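Local coordinates for protein AT-less polyketide synthase (Streptomyces platensis subsp. rosaceus, PDB 4TKT) that probably catalyses decarboxylative condensation that lengthens the growing polyketide chain, as a ketosynthase domain of the AT-less isomigrastatin synthase, at residues A[458-463]-A[495-500]; A[467-472]-A[538-543]; A[478-483]-A[524-529]; A[510-515]-A[578-583]. One frame throughout, in Å; residues are numbered along the deposited sequence.

Interaction 1 of 4, residues A[458-463]-A[495-500]; sequences ETVVVV and DIAYTL
Where Val463 meets Leu500 and Val461 meets Ala497, the flat groups are backbone carbonyls rather than rings: Leu500 CB rests against Val463 O at 3.4 Å, and Ala497 CB against Val461 O at 3.6 Å. Inside the helix, Asp495 O is reached from opposite faces of its plane by Thr499 N and Thr499 OG1, while Tyr498 takes no part across the contact, and its ring meets His591 edge-to-face. This is helix-on-strand packing in an alpha/beta unit with a three-stranded antiparallel sheet, consistent with the RhiE-like KS linker domain. Strand 460-466 is an outermost strand of that sheet, and the axes of strand 460-463 and helix 495-500 lie 45° apart.

The apolar part is thin. Val460 CB touches Ala497 CB at 3.8 Å, and the small methyl lets the backbones come near, with Val462 CA 4.8 Å from Ala497 CA. Further along, Val462 CG1, anti to the backbone N (chi1 174°), meets Leu500 CD1 at 3.7 Å, the two side chains crossing at a slant. Shortening Leu500 to an alanine is likely to open a gap beside Val462 CG1 and Leu479, which packs on the same leucine.

The strand's other edge is used by Val460 and Val462, which bond to strand 509-515. On the helix side, a water bridges the strand and helix backbones: it donates to Val461 O, which also accepts from Gln501 NE2, and to Ala497 O, the latter at 2.7 Å, and accepts from Val463 N at 2.8 Å.

Interaction 2 of 4, residues A[467-472]-A[538-543]; sequences FDEERL and AYFNPG
The first turn of helix 469-482 packs against the end of strand 538-541, an outermost strand of the linker's three-stranded antiparallel sheet, with the Phe540 ring end meeting Glu469 and Leu472. The CB of Phe540 points toward the helix, and CG, anti to the backbone N (chi1 -177°), carries the ring on to them. Glu469 CG comes to the edge of that ring, 3.7 Å from Phe540 CZ, and the extended glutamate crosses the phenylalanine at about a right angle, its carboxylate turned 72° from the ring. Leu472 and Phe540 reach toward each other from opposite directions, Leu472 CD2 lying 3.5 Å from Phe540 CE1, obliquely to the ring. Arg473 adds a cation-pi contact to the same ring and a salt bridge to Glu469 OE2, so aromatic ring and carboxylate share one positive neighbour. A serine in place of Phe540 would probably leave Leu472 CD2 and Glu469 CG facing a gap and Arg473 without its aromatic partner.

At the exposed rim, the other carboxylate oxygen runs alongside the proline: Glu469 OE1 is 3.6 Å from Pro542 CB. At the end of the strand, Asn541 OD1 accepts from Gly543 N at 2.8 Å, closing an Asx turn, while Asn541 ND2 is taken by Thr580 O. The helix start is fixed, since Asp468 OD1 accepts from Arg471 N at 2.9 Å in a nearly straight bond (172°), and the helix dipole would probably favour its negative charge. The arrangement is that of an aspartate N-capped helix whose opening turn covers the end of an edge strand.

Interaction 3 of 4, residues A[478-483]-A[524-529]; sequences RLRDAL and ALDACA
Arg480 starts against Leu525: Arg480 CB lies 3.8 Å from Leu525 CB, where the two backbones come nearest. Its CG stands anti to the backbone N (chi1 168°), leading the chain outward, and CD then passes alongside the aspartate, 3.7 Å from Asp526 CB. A bend at chi3 (61°) turns the guanidinium back over its own helix, where NE donates to Asp481 OD1 at 3.0 Å; a weak second bond runs from NH2 to the same oxygen. NH1 points the other way and forms a salt bridge with Asp526 OD1; at 2.5 Å between NH1 and OD1 it is very short, and that length should not be pressed. Arg480 NH1 also comes 4.0 Å from Ala529 CB.

Arg480, Asp481 and Asp526 thus form a salt-bridge network between helices 469-482 and 518-530, whose segments 478-482 and 524-529 have axes 149° apart, nearly antiparallel, beside the linker's three-stranded sheet. On the face turned from the charges, Leu525 CD1 meets Leu479 CG at 3.7 Å, the side chains slanting past each other, and Leu483 CD1 sits 4.1 Å from the same Leu525 CD1, coming in at about a right angle. Phe511 of strand 509-515 backs Leu525 from the sheet side.

Interaction 4 of 4, residues A[510-515]-A[578-583]; sequences RFAVAV and AWTSGL
Arg510 and Trp579 make the tight half of this contact, between the middle strand of the linker's sheet and the last turn of helix 573-580. With CG beside the backbone N and the chain extended from CG to NE, the arginine lies across the indole, beginning with Arg510 CB 3.5 Å from Trp579 CZ3. Next, Arg510 CD sits over the six-membered ring, 3.7 Å from its centroid, in a CH-pi contact. The guanidinium follows over the five-membered ring as a stacked cation-pi pair, Arg510 CZ 4.4 Å from that centroid and the planes 24° apart; Trp587 meets the indole edge-to-face.

In its own plane, Arg510 NH1 donates to Trp579 O at 2.8 Å (152°), so one tryptophan offers both ring and carbonyl to the same charge. NE is held by Met507 O, which leaves the flat group little freedom to turn. Beside this, Ala512 CB packs against Thr580 OG1 at 3.4 Å and Trp579 CE3 at 4.1 Å; the threonine hydroxyl itself bonds to Ala576 O.

The looser side lies where the chain leaves the helix. There exposed Gly582 places its CA over the guanidinium face turned from the indole, and Arg510 NH1 adds a second, weak bond, to Leu583 O, at 3.3 Å. Gly582 has a positive phi (123°), and its N reaches Trp579 O from the face opposite to Arg510 NH1, while Leu583 N bonds back to Ala578 O. Those two backward bonds round a glycine are the mark of a Schellman motif, the C-terminal helix ending against which the arginine lies.

How the interactions relate
From the N terminus, strand 460-466 leads into helix 469-482 and then helix 493-502, where interaction 1 closes the first loop. Before that loop is complete, interactions 2 and 3 have both opened from helix 469-482, so each crosses interaction 1. Interaction 3 closes first, on helix 518-530, and lies wholly within the span of interaction 2, which closes on strand 538-541. Interaction 4 opens at strand 509-515, after interaction 1 has closed, and crosses both 2 and 3 before ending at helix 573-580. Strand 509-515 pairs with the strands of interactions 1 and 2, while Phe511 reaches Cys528 and Leu525 of interaction 3, joining sheet and helices.

Interaction 1 of 4, residues A[458-463]-A[495-500]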
loop_
_atom_site.group_PDB
_atom_site.type_symbol
_atom_site.label_atom_id
_atom_site.label_comp_id
_atom_site.label_asym_id
_atom_site.label_seq_id
_atom_site.Cartn_x
_atom_site.Cartn_y
_atom_site.Cartn_z
ATOM N N GLU A 458 33.209 7.518 6.999
ATOM C CA GLU A 458 33.366 7.268 8.429
ATOM C C GLU A 458 32.726 5.949 8.850
ATOM O O GLU A 458 31.929 5.367 8.112
ATOM C CB GLU A 458 32.765 8.417 9.243
ATOM C CG GLU A 458 33.280 9.799 8.866
ATOM C CD GLU A 458 34.714 10.043 9.304
ATOM O OE1 GLU A 458 35.290 9.183 10.004
ATOM O OE2 GLU A 458 35.269 11.106 8.949
ATOM N N THR A 459 33.085 5.483 10.042
ATOM C CA THR A 459 32.509 4.264 10.596
ATOM C C THR A 459 31.115 4.529 11.149
ATOM O O THR A 459 30.923 5.425 11.969
ATOM C CB THR A 459 33.390 3.671 11.718
ATOM O OG1 THR A 459 34.609 3.168 11.163
ATOM C CG2 THR A 459 32.664 2.536 12.420
ATOM N N VAL A 460 30.146 3.748 10.687
ATOM C CA VAL A 460 28.789 3.819 11.205
ATOM C C VAL A 460 28.458 2.537 11.957
ATOM O O VAL A 460 29.179 1.541 11.857
ATOM C CB VAL A 460 27.757 4.036 10.080
ATOM C CG1 VAL A 460 28.133 5.247 9.246
ATOM C CG2 VAL A 460 27.651 2.794 9.205
ATOM N N VAL A 461 27.369 2.560 12.716
ATOM C CA VAL A 461 26.934 1.371 13.432
ATOM C C VAL A 461 25.571 0.904 12.911
ATOM O O VAL A 461 24.556 1.579 13.080
ATOM C CB VAL A 461 26.883 1.621 14.959
ATOM C CG1 VAL A 461 26.318 2.998 15.265
ATOM C CG2 VAL A 461 26.097 0.522 15.666
ATOM N N VAL A 462 25.572 -0.250 12.250
ATOM C CA VAL A 462 24.363 -0.823 11.676
ATOM C C VAL A 462 23.680 -1.727 12.693
ATOM O O VAL A 462 24.301 -2.627 13.254
ATOM C CB VAL A 462 24.669 -1.623 10.390
ATOM C CG1 VAL A 462 23.424 -2.338 9.889
ATOM C CG2 VAL A 462 25.227 -0.705 9.315
ATOM N N VAL A 463 22.394 -1.487 12.919
ATOM C CA VAL A 463 21.658 -2.172 13.974
ATOM C C VAL A 463 20.463 -2.949 13.411
ATOM O O VAL A 463 19.834 -2.524 12.442
ATOM C CB VAL A 463 21.202 -1.153 15.049
ATOM C CG1 VAL A 463 19.730 -1.314 15.401
ATOM C CG2 VAL A 463 22.085 -1.249 16.277
ATOM N N ASP A 495 23.187 6.800 5.785
ATOM C CA ASP A 495 21.732 6.793 5.665
ATOM C C ASP A 495 21.141 5.472 6.152
ATOM O O ASP A 495 20.136 5.455 6.865
ATOM C CB ASP A 495 21.307 7.051 4.218
ATOM C CG ASP A 495 21.691 8.433 3.734
ATOM O OD1 ASP A 495 21.808 9.349 4.574
ATOM O OD2 ASP A 495 21.868 8.603 2.510
ATOM N N ILE A 496 21.770 4.369 5.755
ATOM C CA ILE A 496 21.326 3.037 6.148
ATOM C C ILE A 496 21.339 2.873 7.663
ATOM O O ILE A 496 20.360 2.422 8.255
ATOM C CB ILE A 496 22.205 1.945 5.514
ATOM C CG1 ILE A 496 22.040 1.952 3.993
ATOM C CG2 ILE A 496 21.857 0.580 6.078
ATOM C CD1 ILE A 496 22.991 1.029 3.273
ATOM N N ALA A 497 22.452 3.251 8.283
ATOM C CA ALA A 497 22.605 3.145 9.729
ATOM C C ALA A 497 21.566 3.986 10.462
ATOM O O ALA A 497 20.951 3.525 11.420
ATOM C CB ALA A 497 24.010 3.560 10.145
ATOM N N TYR A 498 21.370 5.215 9.998
ATOM C CA TYR A 498 20.412 6.123 10.619
ATOM C C TYR A 498 18.991 5.571 10.544
ATOM O O TYR A 498 18.250 5.601 11.530
ATOM C CB TYR A 498 20.478 7.501 9.955
ATOM C CG TYR A 498 19.499 8.503 10.521
ATOM C CD1 TYR A 498 19.726 9.103 11.753
ATOM C CD2 TYR A 498 18.352 8.855 9.822
ATOM C CE1 TYR A 498 18.835 10.022 12.276
ATOM C CE2 TYR A 498 17.455 9.774 10.335
ATOM C CZ TYR A 498 17.701 10.353 11.563
ATOM O OH TYR A 498 16.814 11.268 12.084
ATOM N N THR A 499 18.623 5.064 9.372
ATOM C CA THR A 499 17.295 4.501 9.156
ATOM C C THR A 499 17.029 3.321 10.091
ATOM O O THR A 499 15.955 3.216 10.680
ATOM C CB THR A 499 17.109 4.046 7.690
ATOM O OG1 THR A 499 17.282 5.165 6.810
ATOM C CG2 THR A 499 15.723 3.464 7.480
ATOM N N LEU A 500 18.016 2.444 10.237
ATOM C CA LEU A 500 17.853 1.246 11.056
ATOM C C LEU A 500 17.894 1.543 12.552
ATOM O O LEU A 500 17.446 0.735 13.368
ATOM C CB LEU A 500 18.926 0.219 10.701
ATOM C CG LEU A 500 18.779 -0.372 9.303
ATOM C CD1 LEU A 500 19.984 -1.224 8.947
ATOM C CD2 LEU A 500 17.500 -1.184 9.220
HETATM O O HOH W 1 21.755 1.136 12.326
HETATM O O HOH W 2 17.178 -1.748 13.330
#

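Interaction 2 of 4, residues A[467-472]-A[538-543]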
loop_
_atom_site.group_PDB
_atom_site.type_symbol
_atom_site.label_atom_id
_atom_site.label_comp_id
_atom_site.label_asym_id
_atom_site.label_seq_id
_atom_site.Cartn_x
_atom_site.Cartn_y
_atom_site.Cartn_z
ATOM N N PHE A 467 11.963 -10.523 16.670
ATOM C CA PHE A 467 11.252 -11.169 17.770
ATOM C C PHE A 467 12.067 -12.284 18.416
ATOM O O PHE A 467 12.127 -12.383 19.642
ATOM C CB PHE A 467 9.913 -11.724 17.279
ATOM C CG PHE A 467 8.940 -12.031 18.383
ATOM C CD1 PHE A 467 8.123 -11.036 18.898
ATOM C CD2 PHE A 467 8.834 -13.315 18.896
ATOM C CE1 PHE A 467 7.222 -11.314 19.911
ATOM C CE2 PHE A 467 7.935 -13.601 19.910
ATOM C CZ PHE A 467 7.128 -12.598 20.418
ATOM N N ASP A 468 12.680 -13.128 17.592
ATOM C CA ASP A 468 13.554 -14.184 18.093
ATOM C C ASP A 468 14.808 -14.305 17.234
ATOM O O ASP A 468 15.009 -13.520 16.309
ATOM C CB ASP A 468 12.815 -15.527 18.156
ATOM C CG ASP A 468 12.154 -15.905 16.837
ATOM O OD1 ASP A 468 12.720 -15.609 15.764
ATOM O OD2 ASP A 468 11.059 -16.510 16.878
ATOM N N GLU A 469 15.639 -15.295 17.541
ATOM C CA GLU A 469 16.908 -15.472 16.845
ATOM C C GLU A 469 16.714 -15.795 15.368
ATOM O O GLU A 469 17.429 -15.271 14.514
ATOM C CB GLU A 469 17.736 -16.571 17.514
ATOM C CG GLU A 469 19.006 -16.930 16.759
ATOM C CD GLU A 469 19.897 -17.882 17.529
ATOM O OE1 GLU A 469 19.642 -18.094 18.732
ATOM O OE2 GLU A 469 20.856 -18.416 16.930
ATOM N N GLU A 470 15.743 -16.654 15.070
ATOM C CA GLU A 470 15.490 -17.064 13.692
ATOM C C GLU A 470 15.077 -15.882 12.823
ATOM O O GLU A 470 15.627 -15.680 11.741
ATOM C CB GLU A 470 14.411 -18.144 13.633
ATOM C CG GLU A 470 14.088 -18.586 12.213
ATOM C CD GLU A 470 12.740 -19.264 12.097
ATOM O OE1 GLU A 470 12.105 -19.510 13.144
ATOM O OE2 GLU A 470 12.313 -19.546 10.956
ATOM N N ARG A 471 14.105 -15.109 13.300
ATOM C CA ARG A 471 13.645 -13.925 12.582
ATOM C C ARG A 471 14.783 -12.923 12.392
ATOM O O ARG A 471 14.847 -12.232 11.374
ATOM C CB ARG A 471 12.479 -13.256 13.320
ATOM C CG ARG A 471 11.192 -14.074 13.396
ATOM C CD ARG A 471 10.598 -14.340 12.021
ATOM N NE ARG A 471 11.039 -15.621 11.476
ATOM C CZ ARG A 471 10.993 -15.941 10.186
ATOM N NH1 ARG A 471 10.532 -15.070 9.300
ATOM N NH2 ARG A 471 11.416 -17.130 9.783
ATOM N N LEU A 472 15.684 -12.850 13.369
ATOM C CA LEU A 472 16.804 -11.916 13.302
ATOM C C LEU A 472 17.765 -12.283 12.177
ATOM O O LEU A 472 18.142 -11.431 11.372
ATOM C CB LEU A 472 17.554 -11.867 14.633
ATOM C CG LEU A 472 18.740 -10.897 14.655
ATOM C CD1 LEU A 472 18.298 -9.491 14.275
ATOM C CD2 LEU A 472 19.419 -10.891 16.013
ATOM N N ALA A 538 31.377 -6.639 15.733
ATOM C CA ALA A 538 30.019 -7.130 15.518
ATOM C C ALA A 538 29.540 -7.883 16.751
ATOM O O ALA A 538 30.314 -8.596 17.388
ATOM C CB ALA A 538 29.956 -8.018 14.287
ATOM N N TYR A 539 28.267 -7.718 17.091
ATOM C CA TYR A 539 27.731 -8.297 18.319
ATOM C C TYR A 539 26.340 -8.883 18.100
ATOM O O TYR A 539 25.505 -8.293 17.416
ATOM C CB TYR A 539 27.697 -7.241 19.427
ATOM C CG TYR A 539 28.981 -6.447 19.538
ATOM C CD1 TYR A 539 30.068 -6.941 20.245
ATOM C CD2 TYR A 539 29.109 -5.207 18.924
ATOM C CE1 TYR A 539 31.246 -6.220 20.342
ATOM C CE2 TYR A 539 30.279 -4.480 19.016
ATOM C CZ TYR A 539 31.345 -4.991 19.725
ATOM O OH TYR A 539 32.511 -4.267 19.816
ATOM N N PHE A 540 26.105 -10.051 18.688
ATOM C CA PHE A 540 24.862 -10.783 18.489
ATOM C C PHE A 540 24.265 -11.224 19.822
ATOM O O PHE A 540 24.989 -11.599 20.744
ATOM C CB PHE A 540 25.105 -11.999 17.588
ATOM C CG PHE A 540 23.863 -12.780 17.267
ATOM C CD1 PHE A 540 23.126 -12.493 16.131
ATOM C CD2 PHE A 540 23.440 -13.811 18.091
ATOM C CE1 PHE A 540 21.989 -13.212 15.829
ATOM C CE2 PHE A 540 22.300 -14.531 17.796
ATOM C CZ PHE A 540 21.574 -14.232 16.663
ATOM N N ASN A 541 22.941 -11.183 19.918
ATOM C CA ASN A 541 22.246 -11.626 21.118
ATOM C C ASN A 541 20.848 -12.139 20.798
ATOM O O ASN A 541 20.025 -11.404 20.257
ATOM C CB ASN A 541 22.166 -10.489 22.137
ATOM C CG ASN A 541 21.261 -10.815 23.308
ATOM O OD1 ASN A 541 21.178 -11.961 23.746
ATOM N ND2 ASN A 541 20.569 -9.802 23.819
ATOM N N PRO A 542 20.580 -13.413 21.128
ATOM C CA PRO A 542 19.267 -14.037 20.932
ATOM C C PRO A 542 18.200 -13.484 21.877
ATOM O O PRO A 542 17.014 -13.727 21.669
ATOM C CB PRO A 542 19.532 -15.518 21.229
ATOM C CG PRO A 542 21.010 -15.684 21.116
ATOM C CD PRO A 542 21.584 -14.388 21.582
ATOM N N GLY A 543 18.623 -12.753 22.904
ATOM C CA GLY A 543 17.699 -12.174 23.860
ATOM C C GLY A 543 17.281 -13.157 24.935
ATOM O O GLY A 543 16.377 -12.881 25.725
#

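Interaction 3 of 4, residues A[478-483]-A[524-529]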
loop_
_atom_site.group_PDB
_atom_site.type_symbol
_atom_site.label_atom_id
_atom_site.label_comp_id
_atom_site.label_asym_id
_atom_site.label_seq_id
_atom_site.Cartn_x
_atom_site.Cartn_y
_atom_site.Cartn_z
ATOM N N ARG A 478 17.872 -10.861 4.402
ATOM C CA ARG A 478 17.087 -10.049 3.479
ATOM C C ARG A 478 17.724 -8.675 3.281
ATOM O O ARG A 478 17.638 -8.095 2.198
ATOM C CB ARG A 478 15.643 -9.911 3.976
ATOM C CG ARG A 478 14.953 -11.249 4.222
ATOM C CD ARG A 478 13.492 -11.262 3.770
ATOM N NE ARG A 478 12.623 -10.440 4.610
ATOM C CZ ARG A 478 11.929 -9.394 4.173
ATOM N NH1 ARG A 478 11.995 -9.037 2.896
ATOM N NH2 ARG A 478 11.165 -8.705 5.009
ATOM N N LEU A 479 18.370 -8.162 4.324
ATOM C CA LEU A 479 19.079 -6.892 4.224
ATOM C C LEU A 479 20.347 -7.067 3.398
ATOM O O LEU A 479 20.721 -6.193 2.615
ATOM C CB LEU A 479 19.419 -6.348 5.611
ATOM C CG LEU A 479 20.210 -5.039 5.647
ATOM C CD1 LEU A 479 19.456 -3.939 4.924
ATOM C CD2 LEU A 479 20.512 -4.628 7.079
ATOM N N ARG A 480 21.005 -8.205 3.586
ATOM C CA ARG A 480 22.192 -8.545 2.814
ATOM C C ARG A 480 21.868 -8.614 1.328
ATOM O O ARG A 480 22.618 -8.108 0.495
ATOM C CB ARG A 480 22.773 -9.876 3.287
ATOM C CG ARG A 480 23.824 -10.465 2.370
ATOM C CD ARG A 480 23.872 -11.972 2.530
ATOM N NE ARG A 480 22.589 -12.577 2.187
ATOM C CZ ARG A 480 22.228 -13.810 2.529
ATOM N NH1 ARG A 480 23.051 -14.574 3.232
ATOM N NH2 ARG A 480 21.040 -14.277 2.171
ATOM N N ASP A 481 20.741 -9.239 1.005
ATOM C CA ASP A 481 20.323 -9.392 -0.383
ATOM C C ASP A 481 19.961 -8.048 -0.998
ATOM O O ASP A 481 20.195 -7.812 -2.184
ATOM C CB ASP A 481 19.141 -10.358 -0.487
ATOM C CG ASP A 481 19.506 -11.774 -0.080
ATOM O OD1 ASP A 481 20.714 -12.099 -0.061
ATOM O OD2 ASP A 481 18.582 -12.561 0.215
ATOM N N ALA A 482 19.392 -7.165 -0.185
ATOM C CA ALA A 482 19.021 -5.838 -0.653
ATOM C C ALA A 482 20.253 -4.987 -0.945
ATOM O O ALA A 482 20.305 -4.284 -1.953
ATOM C CB ALA A 482 18.133 -5.147 0.365
ATOM N N LEU A 483 21.250 -5.057 -0.069
ATOM C CA LEU A 483 22.424 -4.198 -0.189
ATOM C C LEU A 483 23.413 -4.700 -1.236
ATOM O O LEU A 483 24.472 -4.107 -1.432
ATOM C CB LEU A 483 23.120 -4.057 1.163
ATOM C CG LEU A 483 22.292 -3.331 2.225
ATOM C CD1 LEU A 483 23.095 -3.132 3.503
ATOM C CD2 LEU A 483 21.784 -2.003 1.689
ATOM N N ALA A 524 29.301 -9.072 7.137
ATOM C CA ALA A 524 28.826 -9.222 8.506
ATOM C C ALA A 524 27.394 -9.743 8.527
ATOM O O ALA A 524 27.056 -10.619 9.323
ATOM C CB ALA A 524 28.926 -7.902 9.251
ATOM N N LEU A 525 26.562 -9.201 7.642
ATOM C CA LEU A 525 25.169 -9.623 7.528
ATOM C C LEU A 525 25.065 -11.077 7.092
ATOM O O LEU A 525 24.241 -11.831 7.609
ATOM C CB LEU A 525 24.418 -8.726 6.544
ATOM C CG LEU A 525 24.209 -7.290 7.023
ATOM C CD1 LEU A 525 23.651 -6.415 5.911
ATOM C CD2 LEU A 525 23.298 -7.268 8.243
ATOM N N ASP A 526 25.908 -11.466 6.141
ATOM C CA ASP A 526 25.928 -12.839 5.657
ATOM C C ASP A 526 26.339 -13.796 6.771
ATOM O O ASP A 526 25.779 -14.884 6.905
ATOM C CB ASP A 526 26.878 -12.977 4.466
ATOM C CG ASP A 526 26.666 -14.269 3.699
ATOM O OD1 ASP A 526 25.504 -14.714 3.593
ATOM O OD2 ASP A 526 27.659 -14.839 3.200
ATOM N N ALA A 527 27.313 -13.377 7.572
ATOM C CA ALA A 527 27.800 -14.190 8.680
ATOM C C ALA A 527 26.702 -14.410 9.714
ATOM O O ALA A 527 26.492 -15.529 10.182
ATOM C CB ALA A 527 29.012 -13.540 9.322
ATOM N N CYS A 528 26.007 -13.335 10.064
ATOM C CA CYS A 528 24.901 -13.413 11.009
ATOM C C CYS A 528 23.750 -14.249 10.456
ATOM O O CYS A 528 23.131 -15.025 11.184
ATOM C CB CYS A 528 24.402 -12.015 11.364
ATOM S SG CYS A 528 22.930 -12.008 12.407
ATOM N N ALA A 529 23.466 -14.084 9.169
ATOM C CA ALA A 529 22.390 -14.825 8.521
ATOM C C ALA A 529 22.684 -16.323 8.492
ATOM O O ALA A 529 21.808 -17.139 8.767
ATOM C CB ALA A 529 22.162 -14.303 7.111
#

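Interaction 4 of 4, residues A[510-515]-A[578-583]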
loop_
_atom_site.group_PDB
_atom_site.type_symbol
_atom_site.label_atom_id
_atom_site.label_comp_id
_atom_site.label_asym_id
_atom_site.label_seq_id
_atom_site.Cartn_x
_atom_site.Cartn_y
_atom_site.Cartn_z
ATOM N N ARG A 510 18.947 -9.143 19.047
ATOM C CA ARG A 510 19.597 -7.963 18.490
ATOM C C ARG A 510 20.919 -8.257 17.788
ATOM O O ARG A 510 21.595 -9.244 18.078
ATOM C CB ARG A 510 19.822 -6.930 19.595
ATOM C CG ARG A 510 18.540 -6.496 20.279
ATOM C CD ARG A 510 18.776 -5.398 21.300
ATOM N NE ARG A 510 17.512 -4.905 21.836
ATOM C CZ ARG A 510 17.401 -3.887 22.682
ATOM N NH1 ARG A 510 18.483 -3.247 23.097
ATOM N NH2 ARG A 510 16.205 -3.510 23.110
ATOM N N PHE A 511 21.276 -7.378 16.858
ATOM C CA PHE A 511 22.523 -7.490 16.115
ATOM C C PHE A 511 23.062 -6.103 15.783
ATOM O O PHE A 511 22.347 -5.265 15.237
ATOM C CB PHE A 511 22.318 -8.301 14.834
ATOM C CG PHE A 511 23.541 -8.382 13.967
ATOM C CD1 PHE A 511 24.571 -9.254 14.279
ATOM C CD2 PHE A 511 23.660 -7.591 12.837
ATOM C CE1 PHE A 511 25.698 -9.334 13.483
ATOM C CE2 PHE A 511 24.787 -7.664 12.035
ATOM C CZ PHE A 511 25.807 -8.538 12.359
ATOM N N ALA A 512 24.323 -5.863 16.121
ATOM C CA ALA A 512 24.955 -4.583 15.829
ATOM C C ALA A 512 26.359 -4.787 15.277
ATOM O O ALA A 512 27.091 -5.664 15.732
ATOM C CB ALA A 512 24.994 -3.714 17.073
ATOM N N VAL A 513 26.729 -3.977 14.292
ATOM C CA VAL A 513 28.054 -4.073 13.694
ATOM C C VAL A 513 28.568 -2.705 13.250
ATOM O O VAL A 513 27.846 -1.927 12.624
ATOM C CB VAL A 513 28.058 -5.048 12.491
ATOM C CG1 VAL A 513 26.974 -4.679 11.488
ATOM C CG2 VAL A 513 29.426 -5.087 11.830
ATOM N N ALA A 514 29.818 -2.410 13.598
ATOM C CA ALA A 514 30.460 -1.169 13.186
ATOM C C ALA A 514 31.230 -1.368 11.882
ATOM O O ALA A 514 32.192 -2.133 11.833
ATOM C CB ALA A 514 31.385 -0.665 14.279
ATOM N N VAL A 515 30.800 -0.684 10.826
ATOM C CA VAL A 515 31.439 -0.816 9.519
ATOM C C VAL A 515 31.686 0.546 8.877
ATOM O O VAL A 515 31.087 1.545 9.273
ATOM C CB VAL A 515 30.588 -1.673 8.555
ATOM C CG1 VAL A 515 30.603 -3.133 8.977
ATOM C CG2 VAL A 515 29.165 -1.148 8.489
ATOM N N ALA A 578 26.671 -2.793 24.229
ATOM C CA ALA A 578 25.737 -2.598 25.331
ATOM C C ALA A 578 24.301 -2.675 24.837
ATOM O O ALA A 578 23.447 -3.281 25.481
ATOM C CB ALA A 578 25.990 -1.266 26.012
ATOM N N TRP A 579 24.046 -2.057 23.687
ATOM C CA TRP A 579 22.718 -2.069 23.090
ATOM C C TRP A 579 22.293 -3.492 22.746
ATOM O O TRP A 579 21.170 -3.899 23.030
ATOM C CB TRP A 579 22.681 -1.189 21.839
ATOM C CG TRP A 579 21.360 -1.229 21.135
ATOM C CD1 TRP A 579 20.276 -0.432 21.377
ATOM C CD2 TRP A 579 20.977 -2.117 20.080
ATOM N NE1 TRP A 579 19.245 -0.770 20.534
ATOM C CE2 TRP A 579 19.648 -1.802 19.729
ATOM C CE3 TRP A 579 21.629 -3.149 19.396
ATOM C CZ2 TRP A 579 18.961 -2.479 18.726
ATOM C CZ3 TRP A 579 20.944 -3.821 18.400
ATOM C CH2 TRP A 579 19.624 -3.484 18.075
ATOM N N THR A 580 23.206 -4.242 22.139
ATOM C CA THR A 580 22.957 -5.634 21.788
ATOM C C THR A 580 22.611 -6.453 23.029
ATOM O O THR A 580 21.807 -7.381 22.969
ATOM C CB THR A 580 24.177 -6.249 21.079
ATOM O OG1 THR A 580 24.506 -5.456 19.934
ATOM C CG2 THR A 580 23.888 -7.673 20.635
ATOM N N SER A 581 23.209 -6.085 24.157
ATOM C CA SER A 581 22.962 -6.777 25.416
ATOM C C SER A 581 21.596 -6.437 26.000
ATOM O O SER A 581 21.154 -7.070 26.958
ATOM C CB SER A 581 24.054 -6.444 26.430
ATOM O OG SER A 581 25.313 -6.905 25.975
ATOM N N GLY A 582 20.935 -5.434 25.430
ATOM C CA GLY A 582 19.580 -5.102 25.836
ATOM C C GLY A 582 19.377 -3.675 26.310
ATOM O O GLY A 582 18.250 -3.266 26.588
ATOM N N LEU A 583 20.464 -2.916 26.406
ATOM C CA LEU A 583 20.391 -1.533 26.861
ATOM C C LEU A 583 19.578 -0.674 25.900
ATOM O O LEU A 583 19.818 -0.680 24.693
ATOM C CB LEU A 583 21.795 -0.944 27.021
ATOM C CG LEU A 583 21.874 0.541 27.390
ATOM C CD1 LEU A 583 21.344 0.779 28.798
ATOM C CD2 LEU A 583 23.297 1.067 27.249
#